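Local coordinates for tubulin-like protein CetZ2 (Haloferax volcanii, PDB 4B45) that binds GTP, belongs to the tubulin/FtsZ superfamily as a GTPase, and takes part in the control of cell shape in a haloarchaeon, at residues A[70-75]-A[112-117]; A[52-57]-A[80-85]. All blocks are in the same frame, centred on the assembly; numbering follows the deposited sequence.

Contact 1: A[70-75]-A[112-117]; sequences LGAAVM and APVLAK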
loop_
_atom_site.group_PDB
_atom_site.type_symbol
_atom_site.label_atom_id
_atom_site.label_comp_id
_atom_site.label_asym_id
_atom_site.label_seq_id
_atom_site.Cartn_x
_atom_site.Cartn_y
_atom_site.Cartn_z
ATOM N N LEU A 70 7.564 23.551 0.718
ATOM C CA LEU A 70 8.269 23.583 1.992
ATOM C C LEU A 70 8.530 22.158 2.483
ATOM O O LEU A 70 9.578 21.881 3.069
ATOM C CB LEU A 70 7.466 24.372 3.030
ATOM C CG LEU A 70 8.135 24.643 4.377
ATOM C CD1 LEU A 70 9.539 25.218 4.186
ATOM C CD2 LEU A 70 7.270 25.595 5.193
ATOM N N GLY A 71 7.577 21.261 2.229
ATOM C CA GLY A 71 7.729 19.854 2.582
ATOM C C GLY A 71 8.891 19.193 1.863
ATOM O O GLY A 71 9.592 18.339 2.418
ATOM N N ALA A 72 9.092 19.578 0.609
ATOM C CA ALA A 72 10.186 19.050 -0.192
ATOM C C ALA A 72 11.548 19.615 0.260
ATOM O O ALA A 72 12.515 18.871 0.392
ATOM C CB ALA A 72 9.945 19.358 -1.672
ATOM N N ALA A 73 11.609 20.926 0.493
ATOM C CA ALA A 73 12.862 21.610 0.861
ATOM C C ALA A 73 13.431 21.082 2.173
ATOM O O ALA A 73 14.641 20.897 2.317
ATOM C CB ALA A 73 12.637 23.112 0.964
ATOM N N VAL A 74 12.548 20.829 3.131
ATOM C CA VAL A 74 12.976 20.342 4.435
ATOM C C VAL A 74 13.542 18.924 4.326
ATOM O O VAL A 74 14.538 18.585 4.969
ATOM C CB VAL A 74 11.820 20.408 5.442
ATOM C CG1 VAL A 74 12.138 19.602 6.674
ATOM C CG2 VAL A 74 11.540 21.852 5.799
ATOM N N MET A 75 12.920 18.094 3.497
ATOM C CA MET A 75 13.438 16.752 3.271
ATOM C C MET A 75 14.775 16.798 2.517
ATOM O O MET A 75 15.637 15.946 2.719
ATOM C CB MET A 75 12.410 15.895 2.514
ATOM C CG MET A 75 12.836 14.447 2.291
ATOM S SD MET A 75 12.855 13.521 3.835
ATOM C CE MET A 75 11.086 13.316 4.115
ATOM N N ALA A 112 7.961 12.765 0.246
ATOM C CA ALA A 112 7.973 11.386 -0.247
ATOM C C ALA A 112 8.792 11.212 -1.524
ATOM O O ALA A 112 9.636 10.322 -1.590
ATOM C CB ALA A 112 6.547 10.825 -0.416
ATOM N N PRO A 113 8.561 12.065 -2.544
ATOM C CA PRO A 113 9.307 11.859 -3.790
ATOM C C PRO A 113 10.796 12.058 -3.570
ATOM O O PRO A 113 11.615 11.328 -4.129
ATOM C CB PRO A 113 8.790 12.980 -4.694
ATOM C CG PRO A 113 7.474 13.374 -4.114
ATOM C CD PRO A 113 7.624 13.197 -2.649
ATOM N N VAL A 114 11.132 13.064 -2.765
ATOM C CA VAL A 114 12.518 13.358 -2.449
ATOM C C VAL A 114 13.217 12.160 -1.796
ATOM O O VAL A 114 14.297 11.760 -2.214
ATOM C CB VAL A 114 12.606 14.598 -1.553
ATOM C CG1 VAL A 114 14.044 14.882 -1.170
ATOM C CG2 VAL A 114 11.987 15.788 -2.272
ATOM N N LEU A 115 12.593 11.588 -0.775
ATOM C CA LEU A 115 13.165 10.433 -0.100
ATOM C C LEU A 115 13.184 9.189 -1.014
ATOM O O LEU A 115 14.143 8.392 -1.002
ATOM C CB LEU A 115 12.389 10.163 1.188
ATOM C CG LEU A 115 12.970 9.137 2.149
ATOM C CD1 LEU A 115 14.387 9.532 2.481
ATOM C CD2 LEU A 115 12.113 9.038 3.410
ATOM N N ALA A 116 12.143 9.030 -1.825
ATOM C CA ALA A 116 12.085 7.889 -2.738
ATOM C C ALA A 116 13.226 7.971 -3.739
ATOM O O ALA A 116 13.922 6.987 -3.981
ATOM C CB ALA A 116 10.747 7.826 -3.459
ATOM N N LYS A 117 13.420 9.156 -4.308
ATOM C CA LYS A 117 14.476 9.370 -5.290
ATOM C C LYS A 117 15.868 9.230 -4.672
ATOM O O LYS A 117 16.804 8.790 -5.330
ATOM C CB LYS A 117 14.324 10.742 -5.947
ATOM C CG LYS A 117 15.375 11.044 -6.988
ATOM C CD LYS A 117 15.156 12.413 -7.605
ATOM C CE LYS A 117 16.165 12.678 -8.716
ATOM N NZ LYS A 117 15.869 13.948 -9.441
#
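M75 and V114 pack against each other between two helices, 68-85 and 107-120, in the Rossmann-like GTPase domain of the tubulin/FtsZ fold. The two segments run roughly parallel, at 33°, with their axes 8.9 Å apart. No hydrogen bond joins them; the side chains meet through apolar atoms. The tight part lies on the buried side. CG of M75 sits 3.7 Å from CG1 of V114, and the two side chains run alongside each other, pointing opposite ways. The M75 chain leaves with CG anti to its N (chi1 -177°) and then bends at chi2 and chi3. This bend carries the sulfur to L115, where SD lies 4.3 Å from CB. The A72 side is looser and partly exposed. There V114 turns its other methyl to the helix, and E76 and Q79 border the same valine. Cutting V114 back to an alanine removes both methyls and would probably leave M75 CG without its closest partner across the contact and a gap beside A72. G108, a GTP-binding residue on the same helix as V114, is about 7 Å from the M75 side chain. At the loose edge, CG2 of V114 is 4.2 Å from CB of A72.

Contact 2: A[52-57]-A[80-85]; sequences VLIGQD and TEVMSA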
loop_
_atom_site.group_PDB
_atom_site.type_symbol
_atom_site.label_atom_id
_atom_site.label_comp_id
_atom_site.label_asym_id
_atom_site.label_seq_id
_atom_site.Cartn_x
_atom_site.Cartn_y
_atom_site.Cartn_z
ATOM N N VAL A 52 11.685 10.348 13.545
ATOM C CA VAL A 52 12.673 11.370 13.208
ATOM C C VAL A 52 11.996 12.700 12.926
ATOM O O VAL A 52 11.178 12.810 12.000
ATOM C CB VAL A 52 13.494 11.021 11.956
ATOM C CG1 VAL A 52 14.558 12.093 11.734
ATOM C CG2 VAL A 52 14.128 9.655 12.094
ATOM N N LEU A 53 12.344 13.710 13.719
ATOM C CA LEU A 53 11.798 15.046 13.520
ATOM C C LEU A 53 12.780 15.840 12.675
ATOM O O LEU A 53 13.967 15.903 12.975
ATOM C CB LEU A 53 11.527 15.738 14.860
ATOM C CG LEU A 53 10.795 17.089 14.828
ATOM C CD1 LEU A 53 9.370 16.995 14.277
ATOM C CD2 LEU A 53 10.789 17.753 16.202
ATOM N N ILE A 54 12.281 16.426 11.598
ATOM C CA ILE A 54 13.104 17.250 10.728
ATOM C C ILE A 54 12.472 18.633 10.614
ATOM O O ILE A 54 11.298 18.822 10.950
ATOM C CB ILE A 54 13.254 16.626 9.311
ATOM C CG1 ILE A 54 11.892 16.498 8.616
ATOM C CG2 ILE A 54 13.907 15.250 9.394
ATOM C CD1 ILE A 54 11.973 15.843 7.225
ATOM N N GLY A 55 13.274 19.600 10.173
ATOM C CA GLY A 55 12.784 20.918 9.815
ATOM C C GLY A 55 12.553 21.940 10.906
ATOM O O GLY A 55 12.009 23.003 10.615
ATOM N N GLN A 56 12.948 21.637 12.144
ATOM C CA GLN A 56 12.728 22.555 13.271
ATOM C C GLN A 56 13.302 23.951 13.055
ATOM O O GLN A 56 12.772 24.930 13.576
ATOM C CB GLN A 56 13.278 21.988 14.582
ATOM C CG GLN A 56 12.761 20.601 14.911
ATOM C CD GLN A 56 13.704 19.533 14.420
ATOM O OE1 GLN A 56 14.053 19.500 13.238
ATOM N NE2 GLN A 56 14.157 18.676 15.329
ATOM N N ASP A 57 14.379 24.041 12.284
ATOM C CA ASP A 57 14.995 25.335 12.011
ATOM C C ASP A 57 14.140 26.171 11.071
ATOM O O ASP A 57 14.368 27.360 10.937
ATOM C CB ASP A 57 16.386 25.143 11.401
ATOM C CG ASP A 57 16.344 24.390 10.091
ATOM O OD1 ASP A 57 15.672 23.336 10.027
ATOM O OD2 ASP A 57 16.972 24.863 9.118
ATOM N N THR A 80 19.972 13.492 5.178
ATOM C CA THR A 80 21.066 12.740 5.790
ATOM C C THR A 80 20.624 12.175 7.141
ATOM O O THR A 80 20.787 10.987 7.400
ATOM C CB THR A 80 22.335 13.592 5.940
ATOM O OG1 THR A 80 22.666 14.180 4.675
ATOM C CG2 THR A 80 23.526 12.735 6.430
ATOM N N GLU A 81 20.023 13.017 7.977
ATOM C CA GLU A 81 19.478 12.566 9.257
ATOM C C GLU A 81 18.413 11.479 9.061
ATOM O O GLU A 81 18.334 10.527 9.839
ATOM C CB GLU A 81 18.903 13.750 10.056
ATOM C CG GLU A 81 19.933 14.809 10.473
ATOM C CD GLU A 81 20.412 15.678 9.313
ATOM O OE1 GLU A 81 19.914 15.501 8.181
ATOM O OE2 GLU A 81 21.292 16.541 9.527
ATOM N N VAL A 82 17.597 11.623 8.018
ATOM C CA VAL A 82 16.633 10.583 7.670
ATOM C C VAL A 82 17.336 9.289 7.246
ATOM O O VAL A 82 17.104 8.235 7.849
ATOM C CB VAL A 82 15.650 11.042 6.571
ATOM C CG1 VAL A 82 14.639 9.947 6.278
ATOM C CG2 VAL A 82 14.939 12.326 6.997
ATOM N N MET A 83 18.203 9.374 6.232
ATOM C CA MET A 83 18.973 8.216 5.754
ATOM C C MET A 83 19.745 7.518 6.877
ATOM O O MET A 83 19.979 6.306 6.821
ATOM C CB MET A 83 19.979 8.623 4.663
ATOM C CG MET A 83 19.402 9.333 3.446
ATOM S SD MET A 83 18.420 8.316 2.339
ATOM C CE MET A 83 19.695 7.292 1.606
ATOM N N SER A 84 20.157 8.287 7.883
ATOM C CA SER A 84 20.969 7.744 8.975
ATOM C C SER A 84 20.141 6.990 10.000
ATOM O O SER A 84 20.662 6.145 10.728
ATOM C CB SER A 84 21.769 8.847 9.655
ATOM O OG SER A 84 22.734 9.355 8.753
ATOM N N ALA A 85 18.852 7.300 10.064
ATOM C CA ALA A 85 17.942 6.490 10.855
ATOM C C ALA A 85 17.849 5.105 10.208
ATOM O O ALA A 85 17.673 4.101 10.892
ATOM C CB ALA A 85 16.565 7.148 10.942
#
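V52 and I54 meet the later part of helix 68-85 through two methyl pairs, one to A85 and one to V82. This is layer packing in the alpha/beta Rossmann-like GTPase domain: strand 50-53, an edge strand of the sheet within this chain, and the loop after it lie against a helix. In the first pair, CG2 of V52 is 3.7 Å from CB of A85. Both side chains leave their backbones toward the opposing segment. In the second pair, the branch methyls CG2 of I54 and CG2 of V82 approach to 3.9 Å, with the side chains set obliquely to each other. I54 holds CG1 between its backbone N and carbonyl carbon (chi1 61°), which leaves CG2 as the methyl that faces V82. No hydrogen bond crosses between the two segments.

The next shell places both partners. The backbone of V52 is hydrogen-bonded to A36 and N38, and that of I54 to N38, which ties this edge to strand 31-38. V37 of that strand touches both I54 and V82, and V35 lies against V52. On the helix side, V74, M75 and D78 also touch I54, and M75 reaches V82 as well. D78 also accepts a hydrogen bond from the N of G55, so the loop is tied to the helix by a polar link beside the apolar pairs. G55 takes the N-cap position of helix 56-59. A85 N is hydrogen-bonded to V82 O at 3.0 Å and to E81 O at 3.3 Å.

Overall arrangement
Contacts 1 and 2 lie about 11 Å apart, centre to centre, and share helix 68-85. Contact 1 uses its early turns and contact 2 its later part. Along the chain the segments alternate: 52-57, 70-75, 80-85, 112-117. The helix therefore packs on strand 50-53 and its following loop as well as on helix 107-120. The two contacts also touch directly. CG1 of V74 lies 3.5 Å from CA of G55, and CD1 of L115 lies 3.8 Å from CG1 of V82. Their side chains join in one continuous patch on this helix. The bound GTP analogue is near but not in contact, about 9 Å from M75 and 10 Å from I54, measured from their side chains.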